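Local structure of sulfite dehydrogenase (Paracoccus pantotrophus, 2XTS) at residues Q374-K379 and V384-I389. The protein is the molybdenum-cofactor subunit of the sulfane dehydrogenase SoxCD, which oxidises protein-bound sulfur in the bacterial Sox system. Sequence-based numbering, arbitrary orientation.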
loop_
_atom_site.group_PDB
_atom_site.type_symbol
_atom_site.label_atom_id
_atom_site.label_comp_id
_atom_site.label_asym_id
_atom_site.label_seq_id
_atom_site.Cartn_x
_atom_site.Cartn_y
_atom_site.Cartn_z
ATOM N N GLN A 374 -24.034 -12.124 -1.399
ATOM C CA GLN A 374 -24.345 -11.594 -0.082
ATOM C C GLN A 374 -25.508 -10.604 -0.166
ATOM O O GLN A 374 -25.566 -9.789 -1.087
ATOM C CB GLN A 374 -23.102 -10.857 0.461
ATOM C CG GLN A 374 -23.320 -10.180 1.808
ATOM C CD GLN A 374 -23.590 -11.148 2.947
ATOM O OE1 GLN A 374 -24.638 -11.102 3.624
ATOM N NE2 GLN A 374 -22.672 -12.042 3.157
ATOM N N THR A 375 -26.423 -10.669 0.793
ATOM C CA THR A 375 -27.541 -9.745 0.888
ATOM C C THR A 375 -27.401 -8.908 2.148
ATOM O O THR A 375 -27.127 -9.439 3.234
ATOM C CB THR A 375 -28.857 -10.506 0.989
ATOM O OG1 THR A 375 -28.963 -11.433 -0.100
ATOM C CG2 THR A 375 -30.072 -9.572 0.966
ATOM N N TRP A 376 -27.599 -7.599 2.010
ATOM C CA TRP A 376 -27.738 -6.715 3.166
ATOM C C TRP A 376 -29.167 -6.180 3.247
ATOM O O TRP A 376 -29.693 -5.623 2.267
ATOM C CB TRP A 376 -26.835 -5.475 3.097
ATOM C CG TRP A 376 -25.372 -5.714 2.967
ATOM C CD1 TRP A 376 -24.557 -5.073 2.084
ATOM C CD2 TRP A 376 -24.518 -6.614 3.717
ATOM N NE1 TRP A 376 -23.269 -5.502 2.232
ATOM C CE2 TRP A 376 -23.214 -6.442 3.225
ATOM C CE3 TRP A 376 -24.722 -7.506 4.774
ATOM C CZ2 TRP A 376 -22.139 -7.164 3.713
ATOM C CZ3 TRP A 376 -23.652 -8.210 5.268
ATOM C CH2 TRP A 376 -22.386 -8.041 4.741
ATOM N N TRP A 377 -29.769 -6.328 4.415
ATOM C CA TRP A 377 -31.051 -5.679 4.688
ATOM C C TRP A 377 -30.799 -4.297 5.270
ATOM O O TRP A 377 -30.311 -4.176 6.375
ATOM C CB TRP A 377 -31.874 -6.541 5.638
ATOM C CG TRP A 377 -33.218 -5.996 6.002
ATOM C CD1 TRP A 377 -34.041 -5.238 5.243
ATOM C CD2 TRP A 377 -33.913 -6.243 7.224
ATOM N NE1 TRP A 377 -35.222 -4.986 5.915
ATOM C CE2 TRP A 377 -35.173 -5.612 7.128
ATOM C CE3 TRP A 377 -33.610 -6.975 8.377
ATOM C CZ2 TRP A 377 -36.108 -5.649 8.161
ATOM C CZ3 TRP A 377 -34.547 -7.007 9.417
ATOM C CH2 TRP A 377 -35.776 -6.349 9.294
ATOM N N VAL A 378 -31.127 -3.267 4.488
ATOM C CA VAL A 378 -31.052 -1.885 4.947
ATOM C C VAL A 378 -32.426 -1.515 5.476
ATOM O O VAL A 378 -33.407 -1.547 4.748
ATOM C CB VAL A 378 -30.644 -0.915 3.819
ATOM C CG1 VAL A 378 -30.592 0.534 4.319
ATOM C CG2 VAL A 378 -29.296 -1.309 3.223
ATOM N N LYS A 379 -32.473 -1.162 6.744
ATOM C CA LYS A 379 -33.720 -0.838 7.430
ATOM C C LYS A 379 -34.004 0.660 7.336
ATOM O O LYS A 379 -33.138 1.448 6.976
ATOM C CB LYS A 379 -33.680 -1.317 8.888
ATOM C CG LYS A 379 -33.495 -2.834 8.973
ATOM C CD LYS A 379 -33.483 -3.395 10.380
ATOM C CE LYS A 379 -32.161 -3.185 11.059
ATOM N NZ LYS A 379 -32.126 -3.891 12.364
ATOM N N VAL A 384 -28.092 -1.836 9.131
ATOM C CA VAL A 384 -27.890 -2.769 8.030
ATOM C C VAL A 384 -27.610 -4.150 8.615
ATOM O O VAL A 384 -26.787 -4.282 9.518
ATOM C CB VAL A 384 -26.707 -2.310 7.140
ATOM C CG1 VAL A 384 -26.496 -3.255 5.994
ATOM C CG2 VAL A 384 -26.928 -0.886 6.630
ATOM N N GLU A 385 -28.284 -5.180 8.088
ATOM C CA GLU A 385 -28.133 -6.545 8.598
ATOM C C GLU A 385 -27.679 -7.531 7.537
ATOM O O GLU A 385 -28.048 -7.454 6.360
ATOM C CB GLU A 385 -29.482 -7.043 9.151
ATOM C CG GLU A 385 -29.882 -6.475 10.502
ATOM C CD GLU A 385 -31.052 -7.191 11.153
ATOM O OE1 GLU A 385 -31.218 -8.396 10.901
ATOM O OE2 GLU A 385 -31.771 -6.547 11.946
ATOM N N ASN A 386 -26.899 -8.510 7.991
ATOM C CA ASN A 386 -26.621 -9.728 7.263
ATOM C C ASN A 386 -27.836 -10.644 7.372
ATOM O O ASN A 386 -28.237 -11.014 8.487
ATOM C CB ASN A 386 -25.422 -10.428 7.898
ATOM C CG ASN A 386 -25.102 -11.758 7.250
ATOM O OD1 ASN A 386 -25.595 -12.069 6.166
ATOM N ND2 ASN A 386 -24.331 -12.579 7.951
ATOM N N VAL A 387 -28.458 -10.933 6.233
ATOM C CA VAL A 387 -29.619 -11.807 6.139
ATOM C C VAL A 387 -29.455 -12.793 5.012
ATOM O O VAL A 387 -28.667 -12.566 4.120
ATOM C CB VAL A 387 -30.941 -11.004 5.924
ATOM C CG1 VAL A 387 -31.159 -10.033 7.075
ATOM C CG2 VAL A 387 -30.966 -10.298 4.598
ATOM N N GLU A 388 -30.221 -13.887 5.057
ATOM C CA GLU A 388 -30.549 -14.672 3.857
ATOM C C GLU A 388 -31.976 -14.362 3.482
ATOM O O GLU A 388 -32.793 -14.055 4.352
ATOM C CB GLU A 388 -30.426 -16.180 4.069
ATOM C CG GLU A 388 -29.023 -16.639 4.300
ATOM C CD GLU A 388 -28.843 -18.142 4.185
ATOM O OE1 GLU A 388 -29.837 -18.891 4.110
ATOM O OE2 GLU A 388 -27.693 -18.620 4.199
ATOM N N ILE A 389 -32.258 -14.460 2.195
ATOM C CA ILE A 389 -33.605 -14.323 1.684
ATOM C C ILE A 389 -33.922 -15.511 0.775
ATOM O O ILE A 389 -33.035 -16.113 0.177
ATOM C CB ILE A 389 -33.821 -12.987 0.930
ATOM C CG1 ILE A 389 -32.835 -12.818 -0.225
ATOM C CG2 ILE A 389 -33.800 -11.822 1.911
ATOM C CD1 ILE A 389 -33.171 -11.597 -1.091
#
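Glu385 faces Trp377 across an antiparallel hydrogen-bonded pair, and both backbone bonds are well formed: Trp377 N to Glu385 O and Glu385 N to Trp377 O each measure 2.8 Å, with N-H...O angles near 158°. The Glu385 CB lies 4.1 Å from Trp377 O. CG sits beside the backbone N (chi1 -76°) and the chain is extended beyond it, which carries the carboxylate out alongside the indole. On the way CG passes Lys379 NZ at 3.9 Å. CD comes 3.8 Å from Trp377 CE3, and OE1 approaches the same ring edge, the carboxylate plane turned 71° from the indole. The other oxygen, OE2, takes Lys379 NZ at 2.7 Å in a salt bridge through its anti lone pair. Lys379 in turn lays CG over the centre of the Trp377 ring. This C-terminal hairpin borders the antiparallel sheet of what is probably the E-set-like dimerisation domain; its second strand continues the sheet into the cytochrome chain, whose Arg177 forms a salt bridge with the same OE2. Cutting Glu385 back to an alanine is likely to strip Lys379 and that arginine of their shared carboxylate and open a gap at the indole edge. On the hairpin's opposite face, Trp376 CB meets Val384 CG1 at 3.7 Å, while the Trp376 ring turns its edge to Asn386 CA.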